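Local atomic coordinates of xylose isomerase domain protein TIM barrel (Planctomyces limnophilus, PDB entry 3TVA), a protein that binds a magnesium ion in a xylose isomerase-like TIM barrel and probably acts as an isomerase. Residues 25-30 and 57-62; 30-35 and 268-273; 170-175 and 204-209. One frame throughout, in Å; residues are numbered along the deposited sequence.

Contact 1. Residues 25-30 and 57-62; sequences VHLEVA and RAKCDA
Leu27 and Glu28, in the first turn of helix 27-32, meet Lys59 and Cys60 near the end of helix 50-62, two neighbouring outer helices of the TIM barrel. The nearest alpha carbons, Leu27 CA and Cys60 CA, are 8.0 Å apart, and side chains alone bridge that gap. Leu27 and Lys59 run past each other in opposite directions: with CG anti to the backbone N (chi1 -172°), Leu27 reaches toward the second helix, and its CD2 lies 3.9 Å from Lys59 CD. Leu27 CD2 also stands 4.0 Å from Cys60 SG, so one branch of the leucine rests on both the aliphatic part of the lysine and the sulfur. Leu27 also packs on Ile65 of the loop after helix 50-62. Lys59 is fully extended beyond CG and crosses Glu28 at about a right angle. Glu28, by contrast, bends at chi2 (79°), which brings its carboxylate round to the ammonium group in a salt bridge. Were Glu28 an alanine, the Lys59 ammonium would probably be left without this partner and its long chain freer to swing. Lys59 NZ meets Glu28 OE2 at 2.7 Å, on the syn side of the carboxylate and 28° out of its plane.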
ATOM      1  N   VAL A  25      10.194  -3.555  -7.533  1.00 33.78           N
ATOM      2  CA  VAL A  25      11.242  -4.335  -8.194  1.00 36.46           C
ATOM      3  C   VAL A  25      10.604  -5.517  -8.890  1.00 38.44           C
ATOM      4  O   VAL A  25       9.496  -5.909  -8.549  1.00 34.10           O
ATOM      5  CB  VAL A  25      12.315  -4.870  -7.212  1.00 36.77           C
ATOM      6  CG1 VAL A  25      13.054  -3.723  -6.556  1.00 37.58           C
ATOM      7  CG2 VAL A  25      11.693  -5.795  -6.171  1.00 30.50           C
ATOM      8  N   HIS A  26      11.285  -6.087  -9.875  1.00 42.03           N
ATOM      9  CA  HIS A  26      10.753  -7.283 -10.518  1.00 43.70           C
ATOM     10  C   HIS A  26      10.847  -8.487  -9.579  1.00 41.22           C
ATOM     11  O   HIS A  26      11.616  -8.476  -8.615  1.00 37.56           O
ATOM     12  CB  HIS A  26      11.425  -7.530 -11.872  1.00 47.77           C
ATOM     13  CG  HIS A  26      11.050  -6.518 -12.909  1.00 55.51           C
ATOM     14  ND1 HIS A  26      11.911  -6.110 -13.905  1.00 63.63           N
ATOM     15  CD2 HIS A  26       9.901  -5.826 -13.098  1.00 56.68           C
ATOM     16  CE1 HIS A  26      11.306  -5.214 -14.666  1.00 67.15           C
ATOM     17  NE2 HIS A  26      10.085  -5.022 -14.197  1.00 62.03           N
ATOM     18  N   LEU A  27      10.031  -9.504  -9.854  1.00 43.13           N
ATOM     19  CA  LEU A  27       9.930 -10.697  -9.012  1.00 42.43           C
ATOM     20  C   LEU A  27      11.270 -11.421  -8.864  1.00 37.86           C
ATOM     21  O   LEU A  27      11.576 -12.002  -7.820  1.00 36.29           O
ATOM     22  CB  LEU A  27       8.877 -11.651  -9.586  1.00 44.20           C
ATOM     23  CG  LEU A  27       8.500 -12.861  -8.737  1.00 39.89           C
ATOM     24  CD1 LEU A  27       7.657 -12.401  -7.570  1.00 31.49           C
ATOM     25  CD2 LEU A  27       7.757 -13.889  -9.576  1.00 42.56           C
ATOM     26  N   GLU A  28      12.074 -11.364  -9.912  1.00 35.55           N
ATOM     27  CA  GLU A  28      13.383 -12.004  -9.909  1.00 39.10           C
ATOM     28  C   GLU A  28      14.279 -11.457  -8.791  1.00 37.80           C
ATOM     29  O   GLU A  28      15.119 -12.171  -8.235  1.00 34.63           O
ATOM     30  CB  GLU A  28      14.035 -11.836 -11.277  1.00 42.86           C
ATOM     31  CG  GLU A  28      13.347 -12.644 -12.380  1.00 52.76           C
ATOM     32  CD  GLU A  28      12.065 -12.002 -12.926  1.00 61.16           C
ATOM     33  OE1 GLU A  28      11.716 -10.867 -12.522  1.00 61.13           O
ATOM     34  OE2 GLU A  28      11.405 -12.642 -13.775  1.00 64.09           O
ATOM     35  N   VAL A  29      14.073 -10.191  -8.446  1.00 36.69           N
ATOM     36  CA  VAL A  29      14.837  -9.556  -7.377  1.00 38.05           C
ATOM     37  C   VAL A  29      14.365 -10.084  -6.010  1.00 36.70           C
ATOM     38  O   VAL A  29      15.178 -10.408  -5.136  1.00 37.64           O
ATOM     39  CB  VAL A  29      14.721  -8.013  -7.460  1.00 37.24           C
ATOM     40  CG1 VAL A  29      15.292  -7.355  -6.218  1.00 39.61           C
ATOM     41  CG2 VAL A  29      15.411  -7.490  -8.741  1.00 34.62           C
ATOM     42  N   ALA A  30      13.051 -10.189  -5.839  1.00 31.05           N
ATOM     43  CA  ALA A  30      12.485 -10.786  -4.624  1.00 31.71           C
ATOM     44  C   ALA A  30      13.046 -12.194  -4.407  1.00 34.39           C
ATOM     45  O   ALA A  30      13.322 -12.594  -3.276  1.00 32.08           O
ATOM     46  CB  ALA A  30      10.978 -10.827  -4.727  1.00 27.98           C
ATOM     47  N   ARG A  57       0.827 -16.732 -11.253  0.51 20.35           N
ATOM     48  CA  ARG A  57       0.743 -17.593 -10.071  0.51 19.81           C
ATOM     49  C   ARG A  57       1.691 -18.788 -10.208  0.51 19.30           C
ATOM     50  O   ARG A  57       2.330 -19.184  -9.238  0.51 20.18           O
ATOM     51  CB  ARG A  57      -0.695 -18.054  -9.812  0.51 23.65           C
ATOM     52  CG  ARG A  57      -0.870 -18.992  -8.598  0.51 28.03           C
ATOM     53  CD  ARG A  57      -0.145 -18.488  -7.337  0.51 33.45           C
ATOM     54  NE  ARG A  57      -0.955 -18.636  -6.127  0.51 41.27           N
ATOM     55  CZ  ARG A  57      -1.170 -19.785  -5.495  0.51 45.47           C
ATOM     56  NH1 ARG A  57      -1.924 -19.812  -4.405  0.51 48.94           N
ATOM     57  NH2 ARG A  57      -0.637 -20.910  -5.948  0.51 46.12           N
ATOM     58  N   ALA A  58       1.802 -19.350 -11.412  1.00 17.78           N
ATOM     59  CA  ALA A  58       2.780 -20.422 -11.642  1.00 20.07           C
ATOM     60  C   ALA A  58       4.233 -19.967 -11.397  1.00 23.20           C
ATOM     61  O   ALA A  58       5.054 -20.713 -10.850  1.00 24.55           O
ATOM     62  CB  ALA A  58       2.634 -21.004 -13.044  1.00 21.79           C
ATOM     63  N   LYS A  59       4.542 -18.737 -11.792  1.00 23.86           N
ATOM     64  CA  LYS A  59       5.879 -18.179 -11.598  1.00 24.42           C
ATOM     65  C   LYS A  59       6.187 -17.967 -10.100  1.00 22.39           C
ATOM     66  O   LYS A  59       7.269 -18.325  -9.621  1.00 22.10           O
ATOM     67  CB  LYS A  59       5.991 -16.854 -12.357  1.00 25.19           C
ATOM     68  CG  LYS A  59       7.398 -16.356 -12.578  1.00 32.45           C
ATOM     69  CD  LYS A  59       7.375 -14.988 -13.264  1.00 38.81           C
ATOM     70  CE  LYS A  59       8.796 -14.513 -13.568  1.00 44.30           C
ATOM     71  NZ  LYS A  59       8.814 -13.194 -14.251  1.00 44.87           N
ATOM     72  N   CYS A  60       5.238 -17.386  -9.365  1.00 18.02           N
ATOM     73  CA  CYS A  60       5.396 -17.211  -7.919  1.00 18.17           C
ATOM     74  C   CYS A  60       5.498 -18.551  -7.192  1.00 25.25           C
ATOM     75  O   CYS A  60       6.279 -18.691  -6.260  1.00 30.15           O
ATOM     76  CB  CYS A  60       4.236 -16.400  -7.340  1.00 17.65           C
ATOM     77  SG  CYS A  60       4.205 -14.716  -7.957  1.00 23.60           S
ATOM     78  N   ASP A  61       4.695 -19.524  -7.610  0.54 23.27           N
ATOM     79  CA  ASP A  61       4.748 -20.850  -7.012  0.54 26.67           C
ATOM     80  C   ASP A  61       6.150 -21.451  -7.177  0.54 31.09           C
ATOM     81  O   ASP A  61       6.751 -21.920  -6.207  0.54 32.46           O
ATOM     82  CB  ASP A  61       3.695 -21.771  -7.635  0.54 28.06           C
ATOM     83  CG  ASP A  61       2.286 -21.477  -7.145  0.54 32.10           C
ATOM     84  OD1 ASP A  61       2.095 -20.502  -6.386  0.54 34.89           O
ATOM     85  OD2 ASP A  61       1.359 -22.222  -7.533  0.54 38.31           O
ATOM     86  N   ALA A  62       6.678 -21.412  -8.399  1.00 29.83           N
ATOM     87  CA  ALA A  62       8.008 -21.971  -8.667  1.00 32.76           C
ATOM     88  C   ALA A  62       9.081 -21.247  -7.859  1.00 32.93           C
ATOM     89  O   ALA A  62      10.098 -21.835  -7.497  1.00 36.11           O
ATOM     90  CB  ALA A  62       8.342 -21.910 -10.168  1.00 30.69           C
TER

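Contact 2. Residues 30-35 and 268-273; sequences AQDLKV and QQKKDL
Leu33 and Leu273 mark the closest backbone approach, with Leu33 CA and Leu273 CA 8.5 Å apart, and just beyond it segment 30-35 leaves its helix through a Schellman motif, in which Lys34 takes a positive phi (66°), Lys34 N bonds to Gln31 O at 2.9 Å and Val35 N bonds weakly to Ala30 O. Leu33 carries most of the apolar contact, and its two methyls divide the work. Leu33 CD1 meets Leu273 CB at 3.9 Å, the two leucines crossing at about a right angle, so that a methyl of one bears on the root of the other. CD2 turns to the aliphatic end of Lys270, where the nearest atom, Lys270 CE, is 4.2 Å from Leu33 CD2; these two side chains pass in opposite directions. Lys270 leaves its helix with CG opposite the backbone N and stays extended to its tip, which carries the ammonium group across to the turn of Asp32. The charge pairing there is long, with Lys270 NZ 3.7 Å from Asp32 OD2, and doubtful, because Asp32 takes a second conformation; it fits electrostatic attraction at the protein surface better than a tight bond. Within segment 268-273, Gln268 NE2 donates to Asp272 OD1 at 3.0 Å from above the carboxylate plane, while the other oxygen of Asp272 forms a salt bridge with Arg260. Gln269 NE2 bonds to the carbonyl oxygens of Leu23 and Arg260, tying this helix to the loops before helix 27-32 and after strand 256-258. The contact therefore joins the first and last outer helices of the barrel, whose strands 13-18 and 256-258 pair in parallel beneath them, with Leu273 also packed on Val25.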
ATOM      1  N   ALA A  30      13.051 -10.189  -5.839  1.00 31.05           N
ATOM      2  CA  ALA A  30      12.485 -10.786  -4.624  1.00 31.71           C
ATOM      3  C   ALA A  30      13.046 -12.194  -4.407  1.00 34.39           C
ATOM      4  O   ALA A  30      13.322 -12.594  -3.276  1.00 32.08           O
ATOM      5  CB  ALA A  30      10.978 -10.827  -4.727  1.00 27.98           C
ATOM      6  N   GLN A  31      13.231 -12.923  -5.509  1.00 37.98           N
ATOM      7  CA  GLN A  31      13.786 -14.272  -5.494  1.00 43.31           C
ATOM      8  C   GLN A  31      15.227 -14.314  -5.014  1.00 43.71           C
ATOM      9  O   GLN A  31      15.581 -15.137  -4.156  1.00 45.28           O
ATOM     10  CB  GLN A  31      13.759 -14.852  -6.905  1.00 52.95           C
ATOM     11  CG  GLN A  31      12.501 -15.574  -7.290  1.00 55.49           C
ATOM     12  CD  GLN A  31      12.683 -16.371  -8.570  1.00 60.62           C
ATOM     13  OE1 GLN A  31      13.089 -17.537  -8.542  1.00 60.12           O
ATOM     14  NE2 GLN A  31      12.402 -15.736  -9.701  1.00 63.44           N
ATOM     15  N   ASP A  32      16.046 -13.440  -5.598  0.53 44.76           N
ATOM     16  CA  ASP A  32      17.450 -13.299  -5.227  0.53 47.49           C
ATOM     17  C   ASP A  32      17.584 -13.034  -3.723  0.53 46.22           C
ATOM     18  O   ASP A  32      18.415 -13.634  -3.050  0.53 47.79           O
ATOM     19  CB  ASP A  32      18.112 -12.164  -6.030  0.53 49.20           C
ATOM     20  CG  ASP A  32      18.105 -12.414  -7.544  0.53 52.30           C
ATOM     21  OD1 ASP A  32      18.058 -13.590  -7.966  0.53 53.23           O
ATOM     22  OD2 ASP A  32      18.158 -11.428  -8.316  0.53 52.65           O
ATOM     23  N   LEU A  33      16.743 -12.142  -3.208  1.00 45.12           N
ATOM     24  CA  LEU A  33      16.741 -11.784  -1.782  1.00 45.61           C
ATOM     25  C   LEU A  33      16.118 -12.866  -0.888  1.00 41.03           C
ATOM     26  O   LEU A  33      16.226 -12.808   0.336  1.00 36.14           O
ATOM     27  CB  LEU A  33      16.002 -10.463  -1.570  1.00 42.52           C
ATOM     28  CG  LEU A  33      16.617  -9.253  -2.265  1.00 43.62           C
ATOM     29  CD1 LEU A  33      15.721  -8.018  -2.074  1.00 41.03           C
ATOM     30  CD2 LEU A  33      18.025  -9.020  -1.739  1.00 43.87           C
ATOM     31  N   LYS A  34      15.450 -13.832  -1.517  1.00 41.53           N
ATOM     32  CA  LYS A  34      14.863 -14.979  -0.826  1.00 42.54           C
ATOM     33  C   LYS A  34      13.719 -14.644   0.130  1.00 38.64           C
ATOM     34  O   LYS A  34      13.453 -15.403   1.064  1.00 37.33           O
ATOM     35  CB  LYS A  34      15.949 -15.775  -0.080  1.00 43.02           C
ATOM     36  CG  LYS A  34      17.038 -16.353  -0.982  1.00 46.18           C
ATOM     37  CD  LYS A  34      18.080 -17.089  -0.145  0.81 51.50           C
ATOM     38  CE  LYS A  34      19.041 -17.892  -1.009  0.72 57.91           C
ATOM     39  NZ  LYS A  34      19.862 -17.015  -1.886  0.64 62.24           N
ATOM     40  N   VAL A  35      13.027 -13.532  -0.112  1.00 34.27           N
ATOM     41  CA  VAL A  35      11.848 -13.201   0.684  1.00 28.62           C
ATOM     42  C   VAL A  35      10.702 -14.149   0.343  1.00 27.38           C
ATOM     43  O   VAL A  35      10.527 -14.521  -0.815  1.00 28.29           O
ATOM     44  CB  VAL A  35      11.418 -11.717   0.523  1.00 34.55           C
ATOM     45  CG1 VAL A  35      12.611 -10.807   0.783  1.00 36.32           C
ATOM     46  CG2 VAL A  35      10.842 -11.459  -0.860  1.00 32.10           C
ATOM     47  N   GLN A 268      20.579   0.632  -6.733  1.00 44.92           N
ATOM     48  CA  GLN A 268      20.400   1.231  -5.407  1.00 43.51           C
ATOM     49  C   GLN A 268      19.091   0.790  -4.730  1.00 38.82           C
ATOM     50  O   GLN A 268      19.024   0.628  -3.512  1.00 35.50           O
ATOM     51  CB  GLN A 268      20.447   2.758  -5.492  1.00 43.59           C
ATOM     52  CG  GLN A 268      20.533   3.433  -4.129  1.00 41.41           C
ATOM     53  CD  GLN A 268      21.831   3.096  -3.403  1.00 44.10           C
ATOM     54  OE1 GLN A 268      22.895   3.037  -4.015  1.00 49.40           O
ATOM     55  NE2 GLN A 268      21.740   2.853  -2.097  1.00 41.73           N
ATOM     56  N   GLN A 269      18.045   0.617  -5.528  1.00 35.60           N
ATOM     57  CA  GLN A 269      16.781   0.133  -5.000  1.00 36.59           C
ATOM     58  C   GLN A 269      16.980  -1.255  -4.382  1.00 38.79           C
ATOM     59  O   GLN A 269      16.461  -1.537  -3.299  1.00 35.60           O
ATOM     60  CB  GLN A 269      15.714   0.092  -6.099  1.00 34.95           C
ATOM     61  CG  GLN A 269      14.327  -0.307  -5.628  1.00 33.44           C
ATOM     62  CD  GLN A 269      13.312  -0.328  -6.770  1.00 36.53           C
ATOM     63  OE1 GLN A 269      13.652  -0.654  -7.909  1.00 39.65           O
ATOM     64  NE2 GLN A 269      12.059   0.020  -6.465  1.00 37.04           N
ATOM     65  N   LYS A 270      17.735  -2.118  -5.062  1.00 39.21           N
ATOM     66  CA  LYS A 270      18.001  -3.450  -4.522  1.00 40.51           C
ATOM     67  C   LYS A 270      18.879  -3.384  -3.263  1.00 38.99           C
ATOM     68  O   LYS A 270      18.601  -4.086  -2.284  1.00 35.65           O
ATOM     69  CB  LYS A 270      18.610  -4.397  -5.565  1.00 42.50           C
ATOM     70  CG  LYS A 270      18.695  -5.850  -5.077  1.00 43.73           C
ATOM     71  CD  LYS A 270      19.510  -6.727  -6.014  1.00 47.85           C
ATOM     72  CE  LYS A 270      19.553  -8.165  -5.533  1.00 49.27           C
ATOM     73  NZ  LYS A 270      20.264  -9.047  -6.506  1.00 54.61           N
ATOM     74  N   LYS A 271      19.918  -2.546  -3.284  1.00 32.55           N
ATOM     75  CA  LYS A 271      20.734  -2.322  -2.087  1.00 35.57           C
ATOM     76  C   LYS A 271      19.899  -1.893  -0.880  1.00 37.93           C
ATOM     77  O   LYS A 271      20.120  -2.378   0.236  1.00 37.33           O
ATOM     78  CB  LYS A 271      21.824  -1.282  -2.343  1.00 36.20           C
ATOM     79  CG  LYS A 271      22.911  -1.770  -3.286  1.00 45.36           C
ATOM     80  CD  LYS A 271      24.007  -0.726  -3.500  1.00 49.87           C
ATOM     81  CE  LYS A 271      24.969  -1.162  -4.612  1.00 54.30           C
ATOM     82  NZ  LYS A 271      25.983  -0.116  -4.930  1.00 54.81           N
ATOM     83  N   ASP A 272      18.943  -0.988  -1.094  1.00 32.52           N
ATOM     84  CA  ASP A 272      18.150  -0.484   0.031  1.00 30.20           C
ATOM     85  C   ASP A 272      17.172  -1.544   0.500  1.00 32.97           C
ATOM     86  O   ASP A 272      16.851  -1.613   1.691  1.00 34.67           O
ATOM     87  CB  ASP A 272      17.424   0.827  -0.310  1.00 32.95           C
ATOM     88  CG  ASP A 272      18.389   1.999  -0.537  1.00 40.27           C
ATOM     89  OD1 ASP A 272      19.600   1.864  -0.234  1.00 41.88           O
ATOM     90  OD2 ASP A 272      17.933   3.061  -1.015  1.00 41.16           O
ATOM     91  N   LEU A 273      16.688  -2.369  -0.428  1.00 30.51           N
ATOM     92  CA  LEU A 273      15.864  -3.512  -0.036  1.00 32.60           C
ATOM     93  C   LEU A 273      16.685  -4.469   0.843  1.00 32.25           C
ATOM     94  O   LEU A 273      16.196  -4.961   1.860  1.00 32.66           O
ATOM     95  CB  LEU A 273      15.287  -4.248  -1.251  1.00 33.85           C
ATOM     96  CG  LEU A 273      14.236  -3.511  -2.096  1.00 37.18           C
ATOM     97  CD1 LEU A 273      13.636  -4.433  -3.149  1.00 38.77           C
ATOM     98  CD2 LEU A 273      13.134  -2.904  -1.244  1.00 29.22           C
TER

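Contact 3. Residues 170-175 and 204-209; sequences FIEDVN and ARYVRS
Tyr206 projects from a short 3-10 segment toward helix 164-174, where Ile171 and Glu172 receive it. From CB, the torsion chi1 of -54° sets CG anti to the carbonyl carbon and leads the ring alongside Ile171. Ile171 CG2 sits almost exactly over the centre of the Tyr206 ring in a CH-pi contact, 3.6 Å from the centroid and 9° off the normal, and faces all six carbons, CE1 and CZ most closely. Ile171 CD1 reaches only CG and CD2 of the ring, with Tyr206 CD2 4.0 Å from Ile171 CD1. Arg205 CG lies over the centre of the opposite face, so the ring is held between an isoleucine methyl and the arginine chain. Tyr206 CE2 also comes near Glu172 OE2. At the tip, in the conformer described here, Tyr206 OH donates to Glu172 OE2 at 2.8 Å. The carboxylate oxygen lies near the ring plane, whereas the hydroxyl approaches from above the carboxylate plane, 46° out of it. Arg205 NH2 adds a weak hydrogen bond, part of a salt bridge, to the same Glu172 OE2 at 3.4 Å. A second deposited conformation of Glu172 makes both bonds less certain. Ile171 and Tyr206 both pack also on Ile181 of strand 179-183. Helix and strand entry are thereby joined as in a TIM barrel, where outer helices pack against the parallel strands.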
ATOM      1  N   PHE A 170     -14.299   7.958   7.381  1.00 14.74           N
ATOM      2  CA  PHE A 170     -14.631   7.419   6.056  1.00 17.21           C
ATOM      3  C   PHE A 170     -14.895   5.935   6.165  1.00 16.68           C
ATOM      4  O   PHE A 170     -15.881   5.422   5.626  1.00 17.95           O
ATOM      5  CB  PHE A 170     -13.490   7.678   5.056  1.00 12.25           C
ATOM      6  CG  PHE A 170     -13.738   7.113   3.683  1.00 15.22           C
ATOM      7  CD1 PHE A 170     -14.741   7.631   2.874  1.00 15.57           C
ATOM      8  CD2 PHE A 170     -12.945   6.077   3.190  1.00 18.96           C
ATOM      9  CE1 PHE A 170     -14.974   7.124   1.593  1.00 17.80           C
ATOM     10  CE2 PHE A 170     -13.160   5.561   1.917  1.00 17.99           C
ATOM     11  CZ  PHE A 170     -14.180   6.083   1.113  1.00 20.90           C
ATOM     12  N   ILE A 171     -13.999   5.240   6.861  1.00 16.90           N
ATOM     13  CA  ILE A 171     -14.134   3.798   7.031  1.00 15.15           C
ATOM     14  C   ILE A 171     -15.429   3.459   7.755  1.00 15.73           C
ATOM     15  O   ILE A 171     -16.118   2.498   7.409  1.00 16.92           O
ATOM     16  CB  ILE A 171     -12.922   3.224   7.791  1.00 17.40           C
ATOM     17  CG1 ILE A 171     -11.686   3.224   6.874  1.00 17.51           C
ATOM     18  CG2 ILE A 171     -13.221   1.832   8.342  1.00 11.44           C
ATOM     19  CD1 ILE A 171     -10.400   2.831   7.586  1.00 16.27           C
ATOM     20  N   GLU A 172     -15.765   4.272   8.746  0.50 17.93           N
ATOM     21  CA  GLU A 172     -16.973   4.064   9.533  0.50 20.92           C
ATOM     22  C   GLU A 172     -18.238   4.337   8.708  0.50 20.34           C
ATOM     23  O   GLU A 172     -19.269   3.690   8.897  0.50 21.07           O
ATOM     24  CB  GLU A 172     -16.942   4.959  10.770  0.50 22.07           C
ATOM     25  CG  GLU A 172     -16.901   4.191  12.062  0.50 28.44           C
ATOM     26  CD  GLU A 172     -15.647   4.421  12.889  0.50 30.12           C
ATOM     27  OE1 GLU A 172     -15.740   5.135  13.914  0.50 31.17           O
ATOM     28  OE2 GLU A 172     -14.585   3.864  12.536  0.50 26.62           O
ATOM     29  N   ASP A 173     -18.154   5.309   7.806  1.00 17.00           N
ATOM     30  CA  ASP A 173     -19.260   5.624   6.905  1.00 20.50           C
ATOM     31  C   ASP A 173     -19.470   4.534   5.842  1.00 18.67           C
ATOM     32  O   ASP A 173     -20.600   4.212   5.504  1.00 18.62           O
ATOM     33  CB  ASP A 173     -19.040   6.985   6.231  1.00 22.65           C
ATOM     34  CG  ASP A 173     -19.327   8.148   7.168  1.00 28.04           C
ATOM     35  OD1 ASP A 173     -20.045   7.929   8.166  1.00 28.99           O
ATOM     36  OD2 ASP A 173     -18.833   9.273   6.914  1.00 27.14           O
ATOM     37  N   VAL A 174     -18.384   3.988   5.303  1.00 17.89           N
ATOM     38  CA  VAL A 174     -18.500   2.899   4.337  1.00 14.20           C
ATOM     39  C   VAL A 174     -19.091   1.665   5.030  1.00 15.98           C
ATOM     40  O   VAL A 174     -20.007   1.015   4.510  1.00 13.34           O
ATOM     41  CB  VAL A 174     -17.134   2.565   3.707  1.00 15.37           C
ATOM     42  CG1 VAL A 174     -17.214   1.270   2.910  1.00 14.19           C
ATOM     43  CG2 VAL A 174     -16.654   3.726   2.824  1.00 14.02           C
ATOM     44  N   ASN A 175     -18.559   1.355   6.212  1.00 13.68           N
ATOM     45  CA  ASN A 175     -19.105   0.316   7.088  1.00 12.84           C
ATOM     46  C   ASN A 175     -19.266  -1.065   6.433  1.00 14.22           C
ATOM     47  O   ASN A 175     -20.366  -1.592   6.400  1.00 13.76           O
ATOM     48  CB  ASN A 175     -20.453   0.767   7.712  1.00 13.47           C
ATOM     49  CG  ASN A 175     -20.858  -0.091   8.922  1.00 17.51           C
ATOM     50  OD1 ASN A 175     -20.029  -0.804   9.487  1.00 16.91           O
ATOM     51  ND2 ASN A 175     -22.127  -0.012   9.330  1.00 16.49           N
ATOM     52  N   ALA A 204      -5.689   1.177  14.501  1.00 16.71           N
ATOM     53  CA  ALA A 204      -5.184  -0.180  14.701  1.00 15.61           C
ATOM     54  C   ALA A 204      -6.162  -1.288  14.283  1.00 16.15           C
ATOM     55  O   ALA A 204      -5.759  -2.253  13.633  1.00 15.76           O
ATOM     56  CB  ALA A 204      -4.779  -0.370  16.180  1.00 13.26           C
ATOM     57  N   ARG A 205      -7.439  -1.146  14.636  1.00 14.94           N
ATOM     58  CA  ARG A 205      -8.401  -2.229  14.403  1.00 13.74           C
ATOM     59  C   ARG A 205      -8.672  -2.485  12.920  1.00 14.97           C
ATOM     60  O   ARG A 205      -9.216  -3.537  12.561  1.00 16.98           O
ATOM     61  CB  ARG A 205      -9.718  -1.993  15.164  1.00 10.61           C
ATOM     62  CG  ARG A 205     -10.548  -0.798  14.665  1.00 12.29           C
ATOM     63  CD  ARG A 205     -11.668  -0.502  15.666  1.00 13.29           C
ATOM     64  NE  ARG A 205     -12.458   0.691  15.332  1.00 17.05           N
ATOM     65  CZ  ARG A 205     -12.115   1.927  15.687  1.00 18.91           C
ATOM     66  NH1 ARG A 205     -10.977   2.131  16.357  1.00 16.81           N
ATOM     67  NH2 ARG A 205     -12.890   2.959  15.371  1.00 14.78           N
ATOM     68  N   TYR A 206      -8.332  -1.517  12.061  1.00 13.00           N
ATOM     69  CA  TYR A 206      -8.494  -1.690  10.614  1.00 12.27           C
ATOM     70  C   TYR A 206      -7.234  -2.096   9.843  1.00 11.70           C
ATOM     71  O   TYR A 206      -7.303  -2.279   8.632  1.00 13.26           O
ATOM     72  CB  TYR A 206      -9.110  -0.425   9.978  1.00 13.43           C
ATOM     73  CG  TYR A 206     -10.397   0.001  10.634  1.00 14.98           C
ATOM     74  CD1 TYR A 206     -11.514  -0.838  10.613  1.00 16.12           C
ATOM     75  CD2 TYR A 206     -10.510   1.243  11.272  1.00 15.39           C
ATOM     76  CE1 TYR A 206     -12.712  -0.462  11.210  1.00 14.26           C
ATOM     77  CE2 TYR A 206     -11.733   1.642  11.871  1.00 13.52           C
ATOM     78  CZ  TYR A 206     -12.817   0.771  11.838  1.00 17.52           C
ATOM     79  OH  TYR A 206     -14.008   1.119  12.430  1.00 18.45           O
ATOM     80  N   VAL A 207      -6.084  -2.218  10.509  1.00 12.72           N
ATOM     81  CA  VAL A 207      -4.843  -2.479   9.774  1.00 16.29           C
ATOM     82  C   VAL A 207      -4.818  -3.938   9.331  1.00 19.91           C
ATOM     83  O   VAL A 207      -4.922  -4.835  10.170  1.00 16.85           O
ATOM     84  CB  VAL A 207      -3.617  -2.218  10.668  1.00 16.80           C
ATOM     85  CG1 VAL A 207      -2.338  -2.720   9.993  1.00 17.59           C
ATOM     86  CG2 VAL A 207      -3.509  -0.733  10.999  1.00 16.21           C
ATOM     87  N   ARG A 208      -4.783  -4.182   8.020  0.54 17.04           N
ATOM     88  CA  ARG A 208      -4.652  -5.547   7.512  0.54 16.62           C
ATOM     89  C   ARG A 208      -3.324  -5.908   6.838  0.54 18.64           C
ATOM     90  O   ARG A 208      -3.049  -7.083   6.605  0.54 19.23           O
ATOM     91  CB  ARG A 208      -5.791  -5.829   6.521  0.54 15.69           C
ATOM     92  CG  ARG A 208      -7.169  -5.457   7.024  0.54 17.40           C
ATOM     93  CD  ARG A 208      -7.934  -6.633   7.647  0.54 17.75           C
ATOM     94  NE  ARG A 208      -9.351  -6.286   7.698  0.54 18.84           N
ATOM     95  CZ  ARG A 208     -10.295  -6.804   6.913  0.54 21.51           C
ATOM     96  NH1 ARG A 208     -10.007  -7.771   6.029  0.54 16.44           N
ATOM     97  NH2 ARG A 208     -11.540  -6.367   7.037  0.54 16.41           N
ATOM     98  N   SER A 209      -2.518  -4.904   6.509  1.00 15.86           N
ATOM     99  CA  SER A 209      -1.229  -5.131   5.854  1.00 15.47           C
ATOM    100  C   SER A 209      -0.418  -3.870   6.030  1.00 14.96           C
ATOM    101  O   SER A 209      -0.970  -2.831   6.370  1.00 14.66           O
ATOM    102  CB  SER A 209      -1.368  -5.511   4.366  1.00 19.48           C
ATOM    103  OG  SER A 209      -1.997  -4.479   3.626  1.00 20.23           O
TER

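In the fold
From the N terminus, the chain runs through strand 13-18 into helix 27-32, which serves two contacts. Contact 1 closes a short loop through strand 37-41 to helix 50-62. Contact 2 opens on the same helix, sharing Ala30 with contact 1, but closes only at helix 266-287, after nearly the whole barrel. Their segments alternate along the chain, so the two contacts cross, and they touch directly through Val25 and Val29 against helix 266-287. Contact 3 lies in series after contact 1 and nested within the loop of contact 2, on the opposite side of the chain's centre; it joins helix 164-174 to the start of strand 207-216. Contact 2 joins the N-terminal and C-terminal helices, closing the ring.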